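Local coordinates for protein GCN5-related N-acetyltransferase (Anabaena variabilis, PDB 2OZG) that binds coenzyme A and probably transfers acetyl groups to amines as a GCN5-related N-acetyltransferase, perhaps with aminoglycosides among its substrates, at residues L304-E309 with L328-G333; L310-Q315 with G343-D348. One frame throughout, in Å; residues are numbered along the deposited sequence.

Contact 1 (L304-E309 with L328-G333); sequences LGVEAE and LSVANG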
ATOM      1  N   LEU A 304      23.741   8.844 -44.209  1.00 34.14           N
ATOM      2  CA  LEU A 304      24.035   8.888 -45.624  1.00 34.76           C
ATOM      3  C   LEU A 304      22.842   9.501 -46.389  1.00 31.35           C
ATOM      4  O   LEU A 304      21.677   9.333 -46.014  1.00 35.47           O
ATOM      5  CB  LEU A 304      24.327   7.476 -46.154  1.00 34.91           C
ATOM      6  CG  LEU A 304      25.594   6.785 -45.645  1.00 39.69           C
ATOM      7  CD1 LEU A 304      25.595   5.319 -46.089  1.00 36.07           C
ATOM      8  CD2 LEU A 304      26.845   7.539 -46.180  1.00 39.48           C
ATOM      9  N   GLY A 305      23.163  10.174 -47.472  1.00 33.10           N
ATOM     10  CA  GLY A 305      22.205  10.808 -48.342  1.00 33.90           C
ATOM     11  C   GLY A 305      22.035  12.276 -48.013  1.00 34.30           C
ATOM     12  O   GLY A 305      21.318  12.977 -48.700  1.00 37.08           O
ATOM     13  N   VAL A 306      22.681  12.730 -46.944  1.00 34.63           N
ATOM     14  CA  VAL A 306      22.601  14.114 -46.528  1.00 32.03           C
ATOM     15  C   VAL A 306      23.804  14.910 -47.061  1.00 33.52           C
ATOM     16  O   VAL A 306      24.964  14.500 -46.942  1.00 32.88           O
ATOM     17  CB  VAL A 306      22.511  14.209 -44.999  1.00 33.00           C
ATOM     18  CG1 VAL A 306      22.545  15.657 -44.549  1.00 35.79           C
ATOM     19  CG2 VAL A 306      21.233  13.474 -44.481  1.00 38.63           C
ATOM     20  N   GLU A 307      23.530  16.031 -47.712  1.00 33.60           N
ATOM     21  CA  GLU A 307      24.612  16.906 -48.136  1.00 34.25           C
ATOM     22  C   GLU A 307      24.140  18.293 -47.732  1.00 36.44           C
ATOM     23  O   GLU A 307      23.210  18.844 -48.343  1.00 35.05           O
ATOM     24  CB  GLU A 307      24.911  16.775 -49.625  1.00 32.83           C
ATOM     25  CG  GLU A 307      26.139  17.558 -50.055  1.00 43.51           C
ATOM     26  CD  GLU A 307      26.518  17.323 -51.523  1.00 42.93           C
ATOM     27  OE1 GLU A 307      26.164  16.258 -52.078  1.00 66.76           O
ATOM     28  OE2 GLU A 307      27.164  18.205 -52.118  1.00 54.38           O
ATOM     29  N   ALA A 308      24.759  18.852 -46.697  1.00 31.89           N
ATOM     30  CA  ALA A 308      24.325  20.139 -46.190  1.00 34.30           C
ATOM     31  C   ALA A 308      25.399  20.845 -45.440  1.00 37.22           C
ATOM     32  O   ALA A 308      26.257  20.217 -44.834  1.00 36.82           O
ATOM     33  CB  ALA A 308      23.159  19.962 -45.270  1.00 38.75           C
ATOM     34  N   GLU A 309      25.308  22.167 -45.460  1.00 35.63           N
ATOM     35  CA  GLU A 309      26.187  23.025 -44.723  1.00 37.28           C
ATOM     36  C   GLU A 309      25.332  23.783 -43.684  1.00 36.25           C
ATOM     37  O   GLU A 309      24.431  24.537 -44.046  1.00 36.08           O
ATOM     38  CB  GLU A 309      26.807  23.973 -45.701  1.00 40.61           C
ATOM     39  CG  GLU A 309      28.019  24.653 -45.264  1.00 43.64           C
ATOM     40  CD  GLU A 309      28.593  25.475 -46.406  1.00 53.25           C
ATOM     41  OE1 GLU A 309      28.153  26.631 -46.567  1.00 54.02           O
ATOM     42  OE2 GLU A 309      29.489  24.965 -47.123  1.00 63.36           O
ATOM     43  N   LEU A 328      29.310  23.641 -40.128  1.00 33.50           N
ATOM     44  CA  LEU A 328      29.299  22.186 -40.174  1.00 33.42           C
ATOM     45  C   LEU A 328      28.925  21.773 -41.595  1.00 33.90           C
ATOM     46  O   LEU A 328      27.790  22.034 -42.027  1.00 34.25           O
ATOM     47  CB  LEU A 328      28.209  21.668 -39.241  1.00 31.97           C
ATOM     48  CG  LEU A 328      27.977  20.189 -39.190  1.00 26.71           C
ATOM     49  CD1 LEU A 328      29.242  19.451 -38.786  1.00 33.48           C
ATOM     50  CD2 LEU A 328      26.820  19.926 -38.240  1.00 35.37           C
ATOM     51  N   SER A 329      29.840  21.142 -42.329  1.00 32.15           N
ATOM     52  CA  SER A 329      29.534  20.689 -43.699  1.00 31.97           C
ATOM     53  C   SER A 329      29.484  19.193 -43.671  1.00 32.42           C
ATOM     54  O   SER A 329      30.469  18.539 -43.313  1.00 29.87           O
ATOM     55  CB  SER A 329      30.617  21.113 -44.733  1.00 34.23           C
ATOM     56  OG  SER A 329      30.742  22.514 -44.723  1.00 44.68           O
ATOM     57  N   VAL A 330      28.338  18.643 -44.024  1.00 33.20           N
ATOM     58  CA  VAL A 330      28.115  17.184 -44.006  1.00 33.29           C
ATOM     59  C   VAL A 330      27.918  16.617 -45.421  1.00 33.04           C
ATOM     60  O   VAL A 330      27.185  17.161 -46.257  1.00 30.68           O
ATOM     61  CB  VAL A 330      26.902  16.822 -43.073  1.00 32.85           C
ATOM     62  CG1 VAL A 330      26.654  15.320 -43.032  1.00 36.14           C
ATOM     63  CG2 VAL A 330      27.153  17.316 -41.642  1.00 31.45           C
ATOM     64  N   ALA A 331      28.596  15.515 -45.700  1.00 30.73           N
ATOM     65  CA  ALA A 331      28.436  14.819 -46.975  1.00 31.37           C
ATOM     66  C   ALA A 331      29.027  13.435 -46.782  1.00 30.09           C
ATOM     67  O   ALA A 331      29.951  13.245 -45.981  1.00 31.49           O
ATOM     68  CB  ALA A 331      29.132  15.513 -48.055  1.00 33.33           C
ATOM     69  N   ASN A 332      28.414  12.460 -47.440  1.00 31.70           N
ATOM     70  CA  ASN A 332      28.880  11.087 -47.438  1.00 33.53           C
ATOM     71  C   ASN A 332      29.059  10.530 -46.070  1.00 33.16           C
ATOM     72  O   ASN A 332      29.965   9.736 -45.831  1.00 35.59           O
ATOM     73  CB  ASN A 332      30.201  10.989 -48.196  1.00 35.10           C
ATOM     74  CG  ASN A 332      30.114  11.584 -49.558  1.00 36.04           C
ATOM     75  OD1 ASN A 332      30.732  12.602 -49.807  1.00 36.69           O
ATOM     76  ND2 ASN A 332      29.278  11.019 -50.420  1.00 36.49           N
ATOM     77  N   GLY A 333      28.168  10.915 -45.177  1.00 32.83           N
ATOM     78  CA  GLY A 333      28.183  10.383 -43.793  1.00 33.38           C
ATOM     79  C   GLY A 333      29.234  10.973 -42.868  1.00 29.33           C
ATOM     80  O   GLY A 333      29.336  10.579 -41.699  1.00 31.46           O
TER
HETATM   81  O   HOH W   1      26.298  12.866 -49.073  1.00 31.62           O
HETATM   82  O   HOH W   2      25.829  12.375 -45.422  1.00 36.98           O
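With CG anti to the backbone N (chi1 -162°), Glu309 lays its aliphatic chain along Ser329, whose OG turns to the side of its own backbone N (chi1 -58°) and meets Glu309 CG at 3.5 Å. The carboxylate of Glu309 is engaged beyond the pair, where OE1 is hydrogen-bonded to His311. Next to them Ala308 and Val330 form an antiparallel hydrogen-bonded pair: Val330 N reaches Ala308 O at 2.7 Å in an almost straight bond (178°), and the return bond from Ala308 N to Val330 O is 3.0 Å long and more bent. These are the facing ends of strands 308-315 and 324-331, a beta hairpin in the sterol carrier protein-like domain. Val330 turns its side chain to the buried face, packing against Tyr302 of a loop, Ser335 of strand 334-339 and Ile384 of helix 375-385, while its CG1 comes only loosely up to Val306 CG1, at 4.4 Å.

Beyond Ala331 direct backbone hydrogen bonding between the two segments ends and water takes over. Val306 O accepts a hydrogen bond from each of two waters; one receives Asn332 N at 2.7 Å, the other Gly333 N at 2.8 Å, so one carbonyl is linked through water to two successive amides of the turn. On the exposed side, Glu307 CG brushes the methyl of Ala331. Leu304 swings its CD2 over the peptide that joins Asn332 to Gly333, 3.7 Å from Asn332 C and close beside the Gly333 backbone, whose positive phi suits glycine. Leu304 also packs on Leu379 of the second subunit.

Contact 2 (L310-Q315 with G343-D348); sequences LHLEVQ and GELQLD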
ATOM      1  N   LEU A 310      25.593  23.576 -42.412  1.00 30.95           N
ATOM      2  CA  LEU A 310      24.840  24.259 -41.378  1.00 30.57           C
ATOM      3  C   LEU A 310      25.713  25.305 -40.703  1.00 29.56           C
ATOM      4  O   LEU A 310      26.782  24.977 -40.201  1.00 27.42           O
ATOM      5  CB  LEU A 310      24.268  23.236 -40.341  1.00 31.37           C
ATOM      6  CG  LEU A 310      23.379  23.796 -39.225  1.00 31.37           C
ATOM      7  CD1 LEU A 310      22.191  24.581 -39.757  1.00 37.29           C
ATOM      8  CD2 LEU A 310      22.911  22.670 -38.366  1.00 35.51           C
ATOM      9  N   HIS A 311      25.267  26.562 -40.698  1.00 31.34           N
ATOM     10  CA  HIS A 311      26.056  27.674 -40.124  1.00 32.34           C
ATOM     11  C   HIS A 311      25.593  27.959 -38.699  1.00 33.01           C
ATOM     12  O   HIS A 311      24.566  28.583 -38.465  1.00 36.84           O
ATOM     13  CB  HIS A 311      25.982  28.932 -41.010  1.00 32.81           C
ATOM     14  CG  HIS A 311      26.673  28.806 -42.330  1.00 31.95           C
ATOM     15  ND1 HIS A 311      27.386  29.838 -42.892  1.00 32.07           N
ATOM     16  CD2 HIS A 311      26.790  27.762 -43.184  1.00 31.80           C
ATOM     17  CE1 HIS A 311      27.876  29.451 -44.055  1.00 35.14           C
ATOM     18  NE2 HIS A 311      27.538  28.188 -44.246  1.00 35.14           N
ATOM     19  N   LEU A 312      26.395  27.510 -37.751  1.00 31.02           N
ATOM     20  CA  LEU A 312      26.066  27.559 -36.321  1.00 34.04           C
ATOM     21  C   LEU A 312      26.681  28.748 -35.630  1.00 34.07           C
ATOM     22  O   LEU A 312      27.740  29.265 -36.057  1.00 32.61           O
ATOM     23  CB  LEU A 312      26.687  26.343 -35.624  1.00 34.09           C
ATOM     24  CG  LEU A 312      26.276  24.916 -36.037  1.00 30.41           C
ATOM     25  CD1 LEU A 312      27.313  23.873 -35.586  1.00 40.48           C
ATOM     26  CD2 LEU A 312      24.923  24.612 -35.399  1.00 36.26           C
ATOM     27  N   GLU A 313      26.017  29.170 -34.567  1.00 35.87           N
ATOM     28  CA  GLU A 313      26.522  30.203 -33.689  1.00 37.49           C
ATOM     29  C   GLU A 313      26.359  29.708 -32.277  1.00 34.10           C
ATOM     30  O   GLU A 313      25.265  29.597 -31.762  1.00 29.95           O
ATOM     31  CB  GLU A 313      25.816  31.530 -33.888  1.00 38.20           C
ATOM     32  CG  GLU A 313      26.583  32.679 -33.246  1.00 50.32           C
ATOM     33  CD  GLU A 313      26.071  33.996 -33.713  1.00 59.35           C
ATOM     34  OE1 GLU A 313      24.854  34.229 -33.585  1.00 65.16           O
ATOM     35  OE2 GLU A 313      26.882  34.788 -34.231  1.00 71.09           O
ATOM     36  N   VAL A 314      27.480  29.425 -31.636  1.00 31.49           N
ATOM     37  CA  VAL A 314      27.429  28.800 -30.326  1.00 31.93           C
ATOM     38  C   VAL A 314      27.924  29.703 -29.192  1.00 31.54           C
ATOM     39  O   VAL A 314      28.894  30.426 -29.367  1.00 28.63           O
ATOM     40  CB  VAL A 314      28.300  27.509 -30.320  1.00 26.23           C
ATOM     41  CG1 VAL A 314      28.162  26.730 -28.991  1.00 32.35           C
ATOM     42  CG2 VAL A 314      27.965  26.627 -31.510  1.00 33.11           C
ATOM     43  N   GLN A 315      27.213  29.676 -28.065  0.50 32.99           N
ATOM     44  CA  GLN A 315      27.648  30.361 -26.856  0.50 33.57           C
ATOM     45  C   GLN A 315      28.210  29.305 -25.919  0.50 33.24           C
ATOM     46  O   GLN A 315      27.646  28.228 -25.800  0.50 31.10           O
ATOM     47  CB  GLN A 315      26.516  31.119 -26.133  0.50 34.69           C
ATOM     48  CG  GLN A 315      27.006  31.732 -24.808  0.50 34.56           C
ATOM     49  CD  GLN A 315      25.996  32.613 -24.060  0.50 40.43           C
ATOM     50  OE1 GLN A 315      25.131  33.271 -24.659  0.50 41.32           O
ATOM     51  NE2 GLN A 315      26.140  32.656 -22.733  0.50 42.11           N
ATOM     52  N   GLY A 343      26.065  32.045 -38.981  1.00 34.17           N
ATOM     53  CA  GLY A 343      25.368  31.781 -37.733  1.00 33.70           C
ATOM     54  C   GLY A 343      23.857  31.869 -37.871  1.00 34.64           C
ATOM     55  O   GLY A 343      23.192  32.601 -37.138  1.00 35.17           O
ATOM     56  N   GLU A 344      23.335  31.046 -38.774  1.00 35.16           N
ATOM     57  CA  GLU A 344      21.932  30.916 -39.070  1.00 33.89           C
ATOM     58  C   GLU A 344      21.211  30.131 -38.002  1.00 33.68           C
ATOM     59  O   GLU A 344      19.995  30.175 -37.952  1.00 29.73           O
ATOM     60  CB  GLU A 344      21.717  30.238 -40.437  1.00 34.15           C
ATOM     61  CG  GLU A 344      22.339  28.827 -40.571  1.00 41.19           C
ATOM     62  CD  GLU A 344      22.334  28.189 -42.007  1.00 44.56           C
ATOM     63  OE1 GLU A 344      21.721  28.722 -42.968  1.00 55.66           O
ATOM     64  OE2 GLU A 344      22.989  27.126 -42.137  1.00 39.35           O
ATOM     65  N   LEU A 345      21.943  29.382 -37.190  1.00 34.64           N
ATOM     66  CA  LEU A 345      21.328  28.603 -36.124  1.00 32.18           C
ATOM     67  C   LEU A 345      22.117  28.868 -34.880  1.00 33.40           C
ATOM     68  O   LEU A 345      23.286  28.474 -34.793  1.00 35.91           O
ATOM     69  CB  LEU A 345      21.272  27.130 -36.474  1.00 30.66           C
ATOM     70  CG  LEU A 345      20.556  26.196 -35.472  1.00 37.91           C
ATOM     71  CD1 LEU A 345      20.149  24.905 -36.154  1.00 36.94           C
ATOM     72  CD2 LEU A 345      21.419  25.867 -34.276  1.00 35.77           C
ATOM     73  N   GLN A 346      21.472  29.545 -33.927  1.00 29.17           N
ATOM     74  CA  GLN A 346      22.116  29.988 -32.696  1.00 31.59           C
ATOM     75  C   GLN A 346      21.655  29.234 -31.496  1.00 32.37           C
ATOM     76  O   GLN A 346      20.462  29.031 -31.304  1.00 31.71           O
ATOM     77  CB  GLN A 346      21.761  31.443 -32.451  1.00 34.44           C
ATOM     78  CG  GLN A 346      21.903  32.265 -33.742  1.00 38.16           C
ATOM     79  CD  GLN A 346      20.757  33.283 -33.865  1.00 56.77           C
ATOM     80  OE1 GLN A 346      19.776  33.043 -34.576  1.00 57.65           O
ATOM     81  NE2 GLN A 346      20.842  34.365 -33.102  1.00 61.72           N
ATOM     82  N   LEU A 347      22.608  28.869 -30.650  1.00 31.77           N
ATOM     83  CA  LEU A 347      22.291  28.137 -29.465  1.00 31.36           C
ATOM     84  C   LEU A 347      23.447  28.183 -28.482  1.00 32.86           C
ATOM     85  O   LEU A 347      24.579  28.509 -28.802  1.00 29.09           O
ATOM     86  CB  LEU A 347      21.963  26.671 -29.816  1.00 31.40           C
ATOM     87  CG  LEU A 347      22.808  25.932 -30.828  1.00 38.71           C
ATOM     88  CD1 LEU A 347      24.263  26.094 -30.710  1.00 45.63           C
ATOM     89  CD2 LEU A 347      22.462  24.440 -30.799  1.00 36.61           C
ATOM     90  N   ASP A 348      23.109  27.858 -27.254  1.00 31.93           N
ATOM     91  CA  ASP A 348      24.070  27.722 -26.209  1.00 33.23           C
ATOM     92  C   ASP A 348      24.643  26.327 -26.344  1.00 31.75           C
ATOM     93  O   ASP A 348      24.006  25.443 -26.915  1.00 30.34           O
ATOM     94  CB  ASP A 348      23.325  27.828 -24.866  1.00 34.70           C
ATOM     95  CG  ASP A 348      24.257  27.751 -23.690  1.00 44.12           C
ATOM     96  OD1 ASP A 348      25.040  28.709 -23.533  1.00 38.65           O
ATOM     97  OD2 ASP A 348      24.207  26.723 -22.944  1.00 37.00           O
TER
HETATM   98  O   HOH W   3      28.055  30.224 -38.773  1.00 28.13           O
HETATM   99  O   HOH W   4      24.211  35.071 -36.026  1.00 46.39           O
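Glu344 reaches back to His311 just before strand 345-348 pairs in parallel with strand 310-315, inside the mixed sheet of the sterol carrier protein-like domain. Its CG sits between backbone N and carbonyl carbon (chi1 58°), and the extended chain delivers OE2 to His311 N at 2.8 Å. The amide meets this oxygen on its anti side, 27° out of the carboxylate plane; Lys380 forms a salt bridge to the same atom. Shortened to an alanine, this residue would probably leave the His311 amide without its acceptor and Lys380 without this carboxylate. Leu345 N donates to His311 O, Glu313 N to Leu345 O, Leu347 N to Glu313 O and Gln315 N to Leu347 O.

The tight half is the face of leucines and valine turned to the helices. Leu312 and Leu345 lie side by side, CD2 to CD2 at 3.9 Å, and Val314 CG2 meets Leu347 CD1 at 3.8 Å. Helix 375-385 closes over Leu310, while Leu347 and Val314 touch helix 349-357.

The other face is polar and looser. Glu313 and Gln346 run alongside one another with carboxylate and amide planes 66° apart, and OE1 of Glu313 touches Gln346 CG rather than its amide. One water donates to both Glu313 OE1 and Gly343 O. A second bridges the strand to the turn, accepting from Gly343 N at 2.7 Å and lying 2.9 Å from Leu312 O.

Overall arrangement
Strand 308-315 is common to both contacts: its start pairs with strand 324-331 in contact 1, and its continuation with strand 345-348 in contact 2; it is the middle strand of the five in this sheet. The contact centres lie about 17 Å apart, yet the two sites touch where Leu328 O approaches Leu310 N at 2.7 Å, a probable hydrogen bond. Lys380 also links them, bonding Glu309 O of contact 1 and Glu344 of contact 2. Contact 1 lies away from the coenzyme A site. Contact 2 comes closer, the side chain of Asp348 lying about 10 Å from that of CoA-binding Lys128 and about 14 Å from bound coenzyme A.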